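Side-chain contacts in (R)-specific secondary-alkylsulfatase (Pseudomonas sp., PDB 4AXH), which hydrolyses secondary alkyl sulfates enantioselectively and with inversion of configuration, using a two-zinc metallo-beta-lactamase-type centre to release (S)-alcohols and sulfate: residues Ala470-Lys474 / Gly475-Trp479; Asp374-Ala377 / Phe378-Asn381; Ala88-Phe91 / Leu92-Lys95; Pro444-Pro447 / Val448-Gly451. All blocks are in the same frame, centred on the assembly; numbering follows the deposited sequence.

Contact 2 is the core member of the set: all its residues are buried, within helix 362-388 beside the sulfate-binding loop and facing the second subunit. Contacts 1, 3 and 4 are only partly buried. Contacts 1 and 4 both belong to the alkyl sulfatase dimerisation region, and both lie at helix ends: residues 470-479 close one helix and open the next, while residues 444-451 start helix 447-457. They also meet across the dimer, F445 of one subunit lying against R478 of the other. Contact 3, a 3-10 turn in a loop, touches no second subunit. Glycine and aspartate serve contact 1, prolines contact 4, regular helical bonds contact 2 and CH-pi packing contact 3.

Contact 1 of 4, residues Ala470-Lys474 / Gly475-Trp479; sequences AAIDK and GDYRW
A471 O is the main acceptor as helix 461-474 ends: D476 N donates to it at 2.8 Å and G475 N more weakly, while a second weak bond runs from G475 N to I472 O at 3.0 Å. The chain turns at G475, whose positive phi of 95° suits a residue with no side chain to strike the preceding carbonyl. The bonds D476 N to A471 O and G475 N to I472 O make a Schellman motif with G475 as the C-prime residue. Y477 leans back over the turn, its CE1 lying 3.9 Å from I472 CB, and one face of the ring has G475 C 3.9 Å above its plane. With its CG opposite the carbonyl carbon (chi1 -54°), the phenol is swung beside the old helix, and its OH finds S38 as hydrogen-bond partner. D476 is the N-cap of helix 477-490. Aspartate suits that place because its short carboxylate can reach a backbone N-H of the first turn: W479 N donates to D476 OD1 at 3.2 Å, meeting it from above the carboxylate plane. The small A471 accepts W479 as a neighbour, CB lying 4.3 Å from CD1 of the indole, which packs edge-to-face with Y454 of the second subunit.

Contact 2 of 4, residues Asp374-Ala377 / Phe378-Asn381; sequences DMYA and FLNN
Y376 and L379 run alongside each other from the same flank of helix 362-388, with Y376 CD1 4.1 Å from L379 CD1. Leucine fits here because its branched, apolar end can lie flush beside a ring; its CG also rests 3.4 Å from M375 O. The tight part of the contact is the helical backbone with the groups folded onto it. N380 N donates to Y376 O at 3.2 Å and almost straight, and N381 N donates to A377 O at 2.8 Å. With CG opposite its own carbonyl carbon (chi1 -57°), N381 has its amide folded back beside the A377 carbonyl. The neighbouring amide joins in: N380 ND2 donates to N381 OD1 at 3.3 Å, with the oxygen lying in the N380 amide plane, while N380 OD1 is hydrogen-bonded to Y431 OH. The looser side is not a solvent side, since every residue is buried. The side chain of M375 touches nothing in residues 378-381 and packs on M316 and L413, whereas D374 turns to a salt bridge with R588 of the second subunit. The Y376 ring stacks on W333, and its hydroxyl bonds to H317 N. L379 packs about 4 Å from the side chain of sulfate-binding L319, consistent with apolar and aromatic groups of this helix lying behind the sulfate-binding loop, while the charged D374 joins the same helix to the dimer partner.

Contact 3 of 4, residues Ala88-Phe91 / Leu92-Lys95; sequences AYQF and LNDK
Y89 and Q90 give their carbonyls to L92 N and N93 N, successive i to i+3 bonds of a 3-10 turn in the loop between strand 82-85 and helix 103-111. The bonds measure 3.2 Å from L92 N to Y89 O and 3.1 Å from N93 N to Q90 O, and in each the donor stands above the carbonyl plane, consistent with the tight winding of such a turn. L92 is the residue on which the side chains converge. Its CG lies over one face of the F91 ring, 4.1 Å from the centroid, in a CH-pi contact. F91 makes this possible by placing CG between its own backbone N and carbonyl carbon (chi1 61°), which folds the ring back along the turn. On another flank L92 CD1 reaches Y89 CB at 3.9 Å, the two side chains pointing the same way. A branched aliphatic residue suits a position between two aromatics, and L92 also packs against W106 and A109, joining the loop to helix 103-111. Tyrosine suits position 89 because it offers both a ring and a hydroxyl: the ring makes a cation-pi contact with K251, and OH is hydrogen-bonded to Q244 OE1. Polar Q90 and N93 take the outer side, their amide planes 34° apart. Beyond them the exposed K95 curls back, bent at its last two torsions, and NZ donates to N93 O at 2.6 Å.

Contact 4 of 4, residues Pro444-Pro447 / Val448-Gly451; sequences PFPP and VEAG
F445 CB touches A450 CB at 3.8 Å, an apolar contact between the residue before the N-cap and the fourth residue of helix 447-457, which is the spacing of a hydrophobic staple. P446 is the N-cap. Having no polar side chain it cannot cap in the usual way, but its carbonyl begins the helical bonding: A450 N donates to P446 O at 2.8 Å and nearly straight. P447 follows in the first turn, where a proline is well placed because its missing N-H would have had no helical acceptor, and P447 O in turn receives G451 N at 2.9 Å. Outside this backbone frame, E449 folds back along P446 toward F445. Its CB lies 3.8 Å from P446 CG, the two side chains running alongside each other, and its chain then bends at chi2 (-93°) to swing the carboxylate toward the phenylalanine. The ring and carboxylate planes stand 78° apart. E449 OE1 is positioned by a salt bridge to R453, one turn further along the same helix. The dimer partner also reaches these residues: R478 of the second subunit makes a cation-pi contact with F445 and a weak hydrogen bond to P444 O, and P446 packs on A398 of that subunit. The F445 ring thus has an arginine from the other chain as well as the acid of its own, whose OE1 lies 3.6 Å from F445 CE1.

Contact 1 of 4, residues Ala470-Lys474 / Gly475-Trp479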
ATOM      1  N   ALA A 470      -6.500  27.362 -26.038  1.00 64.06           N
ATOM      2  CA  ALA A 470      -5.548  28.361 -25.542  1.00 63.50           C
ATOM      3  C   ALA A 470      -4.357  27.666 -24.902  1.00 67.29           C
ATOM      4  O   ALA A 470      -3.218  28.013 -25.220  1.00 65.86           O
ATOM      5  CB  ALA A 470      -6.223  29.289 -24.541  1.00 63.91           C
ATOM      6  N   ALA A 471      -4.629  26.643 -24.048  1.00 64.46           N
ATOM      7  CA  ALA A 471      -3.637  25.818 -23.346  1.00 63.95           C
ATOM      8  C   ALA A 471      -2.685  25.112 -24.299  1.00 68.51           C
ATOM      9  O   ALA A 471      -1.495  25.063 -24.005  1.00 68.80           O
ATOM     10  CB  ALA A 471      -4.323  24.810 -22.441  1.00 64.41           C
ATOM     11  N   ILE A 472      -3.181  24.601 -25.447  1.00 65.00           N
ATOM     12  CA  ILE A 472      -2.314  23.922 -26.410  1.00 64.38           C
ATOM     13  C   ILE A 472      -1.383  24.918 -27.116  1.00 70.22           C
ATOM     14  O   ILE A 472      -0.184  24.658 -27.230  1.00 70.41           O
ATOM     15  CB  ILE A 472      -3.031  22.885 -27.346  1.00 66.82           C
ATOM     16  CG1 ILE A 472      -3.581  23.495 -28.631  1.00 67.54           C
ATOM     17  CG2 ILE A 472      -4.075  22.024 -26.623  1.00 66.56           C
ATOM     18  CD1 ILE A 472      -2.729  23.204 -29.872  1.00 71.52           C
ATOM     19  N   ASP A 473      -1.936  26.080 -27.523  1.00 68.44           N
ATOM     20  CA  ASP A 473      -1.237  27.185 -28.200  1.00 68.93           C
ATOM     21  C   ASP A 473      -0.094  27.716 -27.339  1.00 69.73           C
ATOM     22  O   ASP A 473       0.993  27.982 -27.852  1.00 68.36           O
ATOM     23  CB  ASP A 473      -2.226  28.318 -28.550  1.00 72.44           C
ATOM     24  CG  ASP A 473      -2.838  28.195 -29.945  1.00 95.32           C
ATOM     25  OD1 ASP A 473      -3.769  27.361 -30.125  1.00 95.91           O
ATOM     26  OD2 ASP A 473      -2.381  28.919 -30.860  1.00106.62           O
ATOM     27  N   LYS A 474      -0.348  27.823 -26.019  1.00 64.45           N
ATOM     28  CA  LYS A 474       0.577  28.243 -24.969  1.00 63.47           C
ATOM     29  C   LYS A 474       1.668  27.159 -24.748  1.00 66.59           C
ATOM     30  O   LYS A 474       2.789  27.489 -24.369  1.00 66.31           O
ATOM     31  CB  LYS A 474      -0.222  28.440 -23.671  1.00 66.17           C
ATOM     32  CG  LYS A 474       0.326  29.494 -22.714  1.00 89.05           C
ATOM     33  CD  LYS A 474      -0.386  29.455 -21.351  1.00100.17           C
ATOM     34  CE  LYS A 474      -1.446  30.513 -21.154  1.00116.40           C
ATOM     35  NZ  LYS A 474      -2.650  29.953 -20.477  1.00126.36           N
ATOM     36  N   GLY A 475       1.320  25.892 -24.987  1.00 61.20           N
ATOM     37  CA  GLY A 475       2.219  24.763 -24.790  1.00 59.68           C
ATOM     38  C   GLY A 475       2.044  24.113 -23.431  1.00 60.42           C
ATOM     39  O   GLY A 475       2.891  23.325 -23.010  1.00 61.63           O
ATOM     40  N   ASP A 476       0.948  24.442 -22.736  1.00 53.53           N
ATOM     41  CA  ASP A 476       0.577  23.919 -21.418  1.00 52.86           C
ATOM     42  C   ASP A 476      -0.376  22.748 -21.622  1.00 55.19           C
ATOM     43  O   ASP A 476      -1.553  22.796 -21.237  1.00 55.25           O
ATOM     44  CB  ASP A 476      -0.066  25.043 -20.568  1.00 55.58           C
ATOM     45  CG  ASP A 476      -0.408  24.720 -19.116  1.00 73.08           C
ATOM     46  OD1 ASP A 476      -0.060  23.607 -18.646  1.00 83.42           O
ATOM     47  OD2 ASP A 476      -1.031  25.580 -18.449  1.00 73.52           O
ATOM     48  N   TYR A 477       0.156  21.676 -22.250  1.00 50.60           N
ATOM     49  CA  TYR A 477      -0.554  20.421 -22.566  1.00 48.16           C
ATOM     50  C   TYR A 477      -1.030  19.690 -21.320  1.00 53.20           C
ATOM     51  O   TYR A 477      -2.010  18.960 -21.380  1.00 54.84           O
ATOM     52  CB  TYR A 477       0.303  19.498 -23.436  1.00 46.39           C
ATOM     53  CG  TYR A 477       0.817  20.157 -24.692  1.00 42.87           C
ATOM     54  CD1 TYR A 477      -0.053  20.532 -25.710  1.00 42.72           C
ATOM     55  CD2 TYR A 477       2.163  20.463 -24.839  1.00 43.17           C
ATOM     56  CE1 TYR A 477       0.407  21.180 -26.851  1.00 43.62           C
ATOM     57  CE2 TYR A 477       2.642  21.090 -25.988  1.00 44.09           C
ATOM     58  CZ  TYR A 477       1.759  21.441 -26.998  1.00 50.84           C
ATOM     59  OH  TYR A 477       2.205  22.040 -28.149  1.00 44.60           O
ATOM     60  N   ARG A 478      -0.357  19.915 -20.197  1.00 49.87           N
ATOM     61  CA  ARG A 478      -0.683  19.336 -18.911  1.00 50.08           C
ATOM     62  C   ARG A 478      -2.027  19.872 -18.434  1.00 57.00           C
ATOM     63  O   ARG A 478      -2.884  19.092 -18.006  1.00 56.51           O
ATOM     64  CB  ARG A 478       0.444  19.646 -17.910  1.00 48.08           C
ATOM     65  CG  ARG A 478       0.669  18.514 -16.938  1.00 54.16           C
ATOM     66  CD  ARG A 478       1.732  18.880 -15.964  1.00 55.16           C
ATOM     67  NE  ARG A 478       1.368  18.463 -14.612  1.00 61.05           N
ATOM     68  CZ  ARG A 478       2.148  18.659 -13.564  1.00 70.20           C
ATOM     69  NH1 ARG A 478       3.325  19.254 -13.711  1.00 45.25           N
ATOM     70  NH2 ARG A 478       1.765  18.253 -12.357  1.00 64.72           N
ATOM     71  N   TRP A 479      -2.228  21.203 -18.544  1.00 56.18           N
ATOM     72  CA  TRP A 479      -3.490  21.815 -18.148  1.00 56.72           C
ATOM     73  C   TRP A 479      -4.569  21.495 -19.172  1.00 58.07           C
ATOM     74  O   TRP A 479      -5.687  21.162 -18.785  1.00 57.06           O
ATOM     75  CB  TRP A 479      -3.341  23.314 -17.877  1.00 56.57           C
ATOM     76  CG  TRP A 479      -4.627  23.996 -17.504  1.00 58.53           C
ATOM     77  CD1 TRP A 479      -5.286  24.951 -18.225  1.00 61.65           C
ATOM     78  CD2 TRP A 479      -5.445  23.728 -16.350  1.00 58.20           C
ATOM     79  NE1 TRP A 479      -6.459  25.300 -17.587  1.00 60.95           N
ATOM     80  CE2 TRP A 479      -6.570  24.581 -16.427  1.00 61.71           C
ATOM     81  CE3 TRP A 479      -5.316  22.878 -15.241  1.00 59.19           C
ATOM     82  CZ2 TRP A 479      -7.554  24.611 -15.442  1.00 60.82           C
ATOM     83  CZ3 TRP A 479      -6.309  22.888 -14.278  1.00 60.94           C
ATOM     84  CH2 TRP A 479      -7.416  23.743 -14.385  1.00 61.70           C
TER

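Contact 2 of 4, residues Asp374-Ala377 / Phe378-Asn381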
ATOM      1  N   ASP A 374      21.326   4.105  -3.138  1.00 28.29           N
ATOM      2  CA  ASP A 374      21.030   5.500  -2.835  1.00 28.08           C
ATOM      3  C   ASP A 374      19.731   6.004  -3.477  1.00 30.60           C
ATOM      4  O   ASP A 374      19.042   6.782  -2.833  1.00 31.78           O
ATOM      5  CB  ASP A 374      22.200   6.413  -3.252  1.00 29.13           C
ATOM      6  CG  ASP A 374      23.454   6.339  -2.406  1.00 33.15           C
ATOM      7  OD1 ASP A 374      23.408   5.715  -1.317  1.00 33.86           O
ATOM      8  OD2 ASP A 374      24.481   6.922  -2.822  1.00 33.99           O
ATOM      9  N   MET A 375      19.408   5.582  -4.731  1.00 24.91           N
ATOM     10  CA  MET A 375      18.189   6.004  -5.453  1.00 23.11           C
ATOM     11  C   MET A 375      16.925   5.549  -4.741  1.00 28.72           C
ATOM     12  O   MET A 375      15.998   6.345  -4.580  1.00 28.94           O
ATOM     13  CB  MET A 375      18.222   5.557  -6.907  1.00 24.23           C
ATOM     14  CG  MET A 375      16.948   5.802  -7.657  1.00 25.99           C
ATOM     15  SD  MET A 375      16.904   5.211  -9.369  1.00 27.84           S
ATOM     16  CE  MET A 375      17.450   3.554  -9.230  1.00 22.40           C
ATOM     17  N   TYR A 376      16.916   4.293  -4.267  1.00 25.09           N
ATOM     18  CA  TYR A 376      15.775   3.755  -3.553  1.00 25.29           C
ATOM     19  C   TYR A 376      15.641   4.301  -2.159  1.00 34.03           C
ATOM     20  O   TYR A 376      14.527   4.689  -1.778  1.00 36.25           O
ATOM     21  CB  TYR A 376      15.697   2.215  -3.650  1.00 25.66           C
ATOM     22  CG  TYR A 376      15.425   1.755  -5.070  1.00 26.38           C
ATOM     23  CD1 TYR A 376      14.206   2.026  -5.691  1.00 27.23           C
ATOM     24  CD2 TYR A 376      16.424   1.157  -5.830  1.00 27.63           C
ATOM     25  CE1 TYR A 376      13.985   1.696  -7.023  1.00 27.32           C
ATOM     26  CE2 TYR A 376      16.203   0.799  -7.156  1.00 29.01           C
ATOM     27  CZ  TYR A 376      14.975   1.064  -7.748  1.00 34.44           C
ATOM     28  OH  TYR A 376      14.723   0.701  -9.054  1.00 33.97           O
ATOM     29  N   ALA A 377      16.769   4.431  -1.415  1.00 29.71           N
ATOM     30  CA  ALA A 377      16.735   4.994  -0.059  1.00 28.16           C
ATOM     31  C   ALA A 377      16.288   6.430  -0.116  1.00 32.62           C
ATOM     32  O   ALA A 377      15.514   6.846   0.750  1.00 35.25           O
ATOM     33  CB  ALA A 377      18.085   4.882   0.617  1.00 28.34           C
ATOM     34  N   PHE A 378      16.673   7.166  -1.182  1.00 24.93           N
ATOM     35  CA  PHE A 378      16.247   8.550  -1.365  1.00 23.53           C
ATOM     36  C   PHE A 378      14.719   8.623  -1.534  1.00 30.33           C
ATOM     37  O   PHE A 378      14.057   9.481  -0.941  1.00 32.07           O
ATOM     38  CB  PHE A 378      16.954   9.215  -2.559  1.00 23.99           C
ATOM     39  CG  PHE A 378      16.352  10.517  -3.005  1.00 24.35           C
ATOM     40  CD1 PHE A 378      16.538  11.679  -2.259  1.00 25.68           C
ATOM     41  CD2 PHE A 378      15.561  10.583  -4.154  1.00 25.78           C
ATOM     42  CE1 PHE A 378      15.976  12.903  -2.673  1.00 24.85           C
ATOM     43  CE2 PHE A 378      14.968  11.796  -4.548  1.00 27.64           C
ATOM     44  CZ  PHE A 378      15.181  12.951  -3.798  1.00 24.79           C
ATOM     45  N   LEU A 379      14.170   7.739  -2.350  1.00 25.88           N
ATOM     46  CA  LEU A 379      12.741   7.739  -2.599  1.00 25.86           C
ATOM     47  C   LEU A 379      11.980   7.596  -1.305  1.00 29.43           C
ATOM     48  O   LEU A 379      11.161   8.454  -1.002  1.00 28.04           O
ATOM     49  CB  LEU A 379      12.338   6.684  -3.644  1.00 25.43           C
ATOM     50  CG  LEU A 379      12.667   7.035  -5.076  1.00 29.74           C
ATOM     51  CD1 LEU A 379      12.560   5.792  -5.960  1.00 30.99           C
ATOM     52  CD2 LEU A 379      11.783   8.162  -5.590  1.00 28.93           C
ATOM     53  N   ASN A 380      12.351   6.604  -0.501  1.00 27.95           N
ATOM     54  CA  ASN A 380      11.751   6.345   0.794  1.00 29.35           C
ATOM     55  C   ASN A 380      11.990   7.519   1.776  1.00 37.13           C
ATOM     56  O   ASN A 380      11.031   8.138   2.241  1.00 38.92           O
ATOM     57  CB  ASN A 380      12.315   5.039   1.359  1.00 29.44           C
ATOM     58  CG  ASN A 380      11.643   4.606   2.622  1.00 55.79           C
ATOM     59  OD1 ASN A 380      10.575   3.981   2.597  1.00 48.49           O
ATOM     60  ND2 ASN A 380      12.247   4.940   3.758  1.00 51.63           N
ATOM     61  N   ASN A 381      13.267   7.841   2.039  1.00 33.18           N
ATOM     62  CA  ASN A 381      13.676   8.851   3.003  1.00 32.11           C
ATOM     63  C   ASN A 381      13.279  10.273   2.691  1.00 38.35           C
ATOM     64  O   ASN A 381      12.888  10.976   3.614  1.00 40.02           O
ATOM     65  CB  ASN A 381      15.157   8.744   3.334  1.00 26.94           C
ATOM     66  CG  ASN A 381      15.614   7.411   3.866  1.00 39.92           C
ATOM     67  OD1 ASN A 381      14.880   6.676   4.558  1.00 39.39           O
ATOM     68  ND2 ASN A 381      16.868   7.081   3.575  1.00 26.11           N
TER

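Contact 3 of 4, residues Ala88-Phe91 / Leu92-Lys95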
ATOM      1  N   ALA A  88      10.804  -3.809 -36.571  1.00 42.99           N
ATOM      2  CA  ALA A  88       9.888  -2.677 -36.476  1.00 42.12           C
ATOM      3  C   ALA A  88      10.555  -1.410 -35.877  1.00 46.41           C
ATOM      4  O   ALA A  88      10.082  -0.297 -36.121  1.00 45.18           O
ATOM      5  CB  ALA A  88       8.679  -3.068 -35.658  1.00 42.72           C
ATOM      6  N   TYR A  89      11.665  -1.586 -35.120  1.00 42.14           N
ATOM      7  CA  TYR A  89      12.407  -0.511 -34.473  1.00 40.30           C
ATOM      8  C   TYR A  89      13.642  -0.025 -35.255  1.00 47.49           C
ATOM      9  O   TYR A  89      14.524   0.608 -34.677  1.00 46.12           O
ATOM     10  CB  TYR A  89      12.746  -0.891 -33.029  1.00 38.52           C
ATOM     11  CG  TYR A  89      11.521  -1.153 -32.190  1.00 37.43           C
ATOM     12  CD1 TYR A  89      10.777  -0.103 -31.655  1.00 38.89           C
ATOM     13  CD2 TYR A  89      11.097  -2.454 -31.928  1.00 36.84           C
ATOM     14  CE1 TYR A  89       9.620  -0.342 -30.900  1.00 39.48           C
ATOM     15  CE2 TYR A  89       9.951  -2.708 -31.166  1.00 36.15           C
ATOM     16  CZ  TYR A  89       9.207  -1.648 -30.666  1.00 45.47           C
ATOM     17  OH  TYR A  89       8.077  -1.892 -29.922  1.00 49.84           O
ATOM     18  N   GLN A  90      13.665  -0.270 -36.581  1.00 48.15           N
ATOM     19  CA  GLN A  90      14.745   0.113 -37.497  1.00 48.82           C
ATOM     20  C   GLN A  90      15.011   1.632 -37.544  1.00 53.99           C
ATOM     21  O   GLN A  90      16.170   2.039 -37.642  1.00 54.48           O
ATOM     22  CB  GLN A  90      14.474  -0.423 -38.897  1.00 50.29           C
ATOM     23  CG  GLN A  90      15.754  -0.674 -39.683  1.00 82.55           C
ATOM     24  CD  GLN A  90      16.168  -2.114 -39.635  1.00117.18           C
ATOM     25  OE1 GLN A  90      16.026  -2.846 -40.626  1.00117.72           O
ATOM     26  NE2 GLN A  90      16.704  -2.551 -38.495  1.00109.57           N
ATOM     27  N   PHE A  91      13.950   2.458 -37.438  1.00 48.80           N
ATOM     28  CA  PHE A  91      14.012   3.926 -37.425  1.00 47.78           C
ATOM     29  C   PHE A  91      14.949   4.495 -36.344  1.00 53.49           C
ATOM     30  O   PHE A  91      15.388   5.653 -36.456  1.00 55.99           O
ATOM     31  CB  PHE A  91      12.595   4.522 -37.280  1.00 48.95           C
ATOM     32  CG  PHE A  91      11.872   4.132 -36.012  1.00 50.53           C
ATOM     33  CD1 PHE A  91      11.197   2.919 -35.913  1.00 53.92           C
ATOM     34  CD2 PHE A  91      11.836   4.984 -34.926  1.00 52.06           C
ATOM     35  CE1 PHE A  91      10.529   2.563 -34.735  1.00 54.12           C
ATOM     36  CE2 PHE A  91      11.164   4.625 -33.757  1.00 55.08           C
ATOM     37  CZ  PHE A  91      10.529   3.411 -33.661  1.00 52.85           C
ATOM     38  N   LEU A  92      15.253   3.690 -35.304  1.00 46.61           N
ATOM     39  CA  LEU A  92      16.093   4.100 -34.183  1.00 44.86           C
ATOM     40  C   LEU A  92      17.571   3.953 -34.446  1.00 49.37           C
ATOM     41  O   LEU A  92      18.366   4.693 -33.859  1.00 49.30           O
ATOM     42  CB  LEU A  92      15.729   3.299 -32.911  1.00 43.90           C
ATOM     43  CG  LEU A  92      14.386   3.587 -32.289  1.00 46.74           C
ATOM     44  CD1 LEU A  92      13.960   2.459 -31.365  1.00 45.50           C
ATOM     45  CD2 LEU A  92      14.391   4.930 -31.580  1.00 46.93           C
ATOM     46  N   ASN A  93      17.944   2.968 -35.261  1.00 46.42           N
ATOM     47  CA  ASN A  93      19.330   2.610 -35.519  1.00 47.84           C
ATOM     48  C   ASN A  93      20.261   3.613 -36.176  1.00 56.17           C
ATOM     49  O   ASN A  93      20.043   4.050 -37.325  1.00 54.34           O
ATOM     50  CB  ASN A  93      19.444   1.232 -36.167  1.00 50.97           C
ATOM     51  CG  ASN A  93      19.174   0.066 -35.247  1.00 63.49           C
ATOM     52  OD1 ASN A  93      19.344   0.273 -33.944  1.00 39.39           O
ATOM     53  ND2 ASN A  93      18.863  -1.044 -35.703  1.00 60.96           N
ATOM     54  N   ASP A  94      21.364   3.907 -35.428  1.00 56.72           N
ATOM     55  CA  ASP A  94      22.491   4.776 -35.804  1.00 57.80           C
ATOM     56  C   ASP A  94      22.024   6.107 -36.430  1.00 62.12           C
ATOM     57  O   ASP A  94      22.368   6.457 -37.567  1.00 62.54           O
ATOM     58  CB  ASP A  94      23.518   4.004 -36.676  1.00 60.40           C
ATOM     59  CG  ASP A  94      24.178   2.806 -35.986  1.00 77.19           C
ATOM     60  OD1 ASP A  94      24.745   2.990 -34.872  1.00 86.61           O
ATOM     61  OD2 ASP A  94      24.140   1.688 -36.566  1.00 76.98           O
ATOM     62  N   LYS A  95      21.156   6.794 -35.674  1.00 56.01           N
ATOM     63  CA  LYS A  95      20.509   8.066 -35.973  1.00 54.15           C
ATOM     64  C   LYS A  95      20.295   8.802 -34.634  1.00 59.66           C
ATOM     65  O   LYS A  95      20.509   8.204 -33.569  1.00 62.22           O
ATOM     66  CB  LYS A  95      19.170   7.852 -36.692  1.00 53.80           C
ATOM     67  CG  LYS A  95      19.308   7.590 -38.173  1.00 57.85           C
ATOM     68  CD  LYS A  95      17.947   7.239 -38.777  1.00 79.14           C
ATOM     69  CE  LYS A  95      18.003   6.022 -39.692  1.00 93.58           C
ATOM     70  NZ  LYS A  95      18.124   4.722 -38.952  1.00 82.70           N
TER

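Contact 4 of 4, residues Pro444-Pro447 / Val448-Gly451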
ATOM      1  N   PRO A 444     -14.397  12.711  -2.787  1.00 73.15           N
ATOM      2  CA  PRO A 444     -14.402  13.361  -4.110  1.00 73.11           C
ATOM      3  C   PRO A 444     -15.479  12.820  -5.031  1.00 76.83           C
ATOM      4  O   PRO A 444     -15.938  11.693  -4.850  1.00 75.04           O
ATOM      5  CB  PRO A 444     -12.994  13.084  -4.659  1.00 74.74           C
ATOM      6  CG  PRO A 444     -12.178  12.651  -3.456  1.00 79.09           C
ATOM      7  CD  PRO A 444     -13.167  11.916  -2.591  1.00 74.83           C
ATOM      8  N   PHE A 445     -15.888  13.646  -6.005  1.00 75.05           N
ATOM      9  CA  PHE A 445     -16.901  13.309  -6.999  1.00 76.03           C
ATOM     10  C   PHE A 445     -16.326  12.349  -8.049  1.00 81.27           C
ATOM     11  O   PHE A 445     -15.157  12.503  -8.442  1.00 81.78           O
ATOM     12  CB  PHE A 445     -17.450  14.574  -7.695  1.00 78.48           C
ATOM     13  CG  PHE A 445     -18.533  15.320  -6.944  1.00 81.33           C
ATOM     14  CD1 PHE A 445     -19.853  14.884  -6.978  1.00 84.87           C
ATOM     15  CD2 PHE A 445     -18.235  16.470  -6.216  1.00 85.03           C
ATOM     16  CE1 PHE A 445     -20.857  15.584  -6.292  1.00 88.08           C
ATOM     17  CE2 PHE A 445     -19.238  17.163  -5.522  1.00 86.49           C
ATOM     18  CZ  PHE A 445     -20.543  16.716  -5.567  1.00 86.02           C
ATOM     19  N   PRO A 446     -17.138  11.363  -8.530  1.00 76.96           N
ATOM     20  CA  PRO A 446     -16.644  10.436  -9.563  1.00 76.52           C
ATOM     21  C   PRO A 446     -16.347  11.152 -10.893  1.00 78.88           C
ATOM     22  O   PRO A 446     -16.858  12.258 -11.088  1.00 77.89           O
ATOM     23  CB  PRO A 446     -17.753   9.391  -9.673  1.00 78.41           C
ATOM     24  CG  PRO A 446     -18.951  10.048  -9.157  1.00 82.91           C
ATOM     25  CD  PRO A 446     -18.528  11.049  -8.146  1.00 78.46           C
ATOM     26  N   PRO A 447     -15.489  10.590 -11.786  1.00 74.42           N
ATOM     27  CA  PRO A 447     -15.100  11.325 -13.006  1.00 73.89           C
ATOM     28  C   PRO A 447     -16.199  12.030 -13.814  1.00 79.22           C
ATOM     29  O   PRO A 447     -16.131  13.250 -14.022  1.00 78.65           O
ATOM     30  CB  PRO A 447     -14.312  10.290 -13.807  1.00 75.26           C
ATOM     31  CG  PRO A 447     -13.757   9.382 -12.795  1.00 79.82           C
ATOM     32  CD  PRO A 447     -14.754   9.310 -11.683  1.00 75.62           C
ATOM     33  N   VAL A 448     -17.217  11.272 -14.241  1.00 76.01           N
ATOM     34  CA  VAL A 448     -18.346  11.792 -15.017  1.00 75.13           C
ATOM     35  C   VAL A 448     -19.127  12.908 -14.262  1.00 76.52           C
ATOM     36  O   VAL A 448     -19.460  13.931 -14.865  1.00 75.48           O
ATOM     37  CB  VAL A 448     -19.212  10.633 -15.584  1.00 78.95           C
ATOM     38  CG1 VAL A 448     -19.416   9.518 -14.554  1.00 78.94           C
ATOM     39  CG2 VAL A 448     -20.539  11.125 -16.152  1.00 78.61           C
ATOM     40  N   GLU A 449     -19.338  12.742 -12.943  1.00 71.92           N
ATOM     41  CA  GLU A 449     -20.032  13.729 -12.114  1.00 71.29           C
ATOM     42  C   GLU A 449     -19.215  14.991 -11.912  1.00 74.51           C
ATOM     43  O   GLU A 449     -19.757  16.088 -12.024  1.00 74.74           O
ATOM     44  CB  GLU A 449     -20.445  13.131 -10.762  1.00 72.80           C
ATOM     45  CG  GLU A 449     -21.916  12.772 -10.693  1.00 85.99           C
ATOM     46  CD  GLU A 449     -22.772  13.879 -10.117  1.00108.48           C
ATOM     47  OE1 GLU A 449     -22.822  13.989  -8.870  1.00102.89           O
ATOM     48  OE2 GLU A 449     -23.354  14.664 -10.904  1.00101.18           O
ATOM     49  N   ALA A 450     -17.918  14.845 -11.619  1.00 70.13           N
ATOM     50  CA  ALA A 450     -17.030  15.981 -11.421  1.00 69.35           C
ATOM     51  C   ALA A 450     -16.904  16.782 -12.720  1.00 73.91           C
ATOM     52  O   ALA A 450     -17.052  18.007 -12.705  1.00 71.92           O
ATOM     53  CB  ALA A 450     -15.668  15.499 -10.950  1.00 69.79           C
ATOM     54  N   GLY A 451     -16.701  16.065 -13.830  1.00 72.96           N
ATOM     55  CA  GLY A 451     -16.559  16.622 -15.172  1.00 73.33           C
ATOM     56  C   GLY A 451     -17.694  17.525 -15.602  1.00 78.73           C
ATOM     57  O   GLY A 451     -17.461  18.590 -16.170  1.00 76.81           O
TER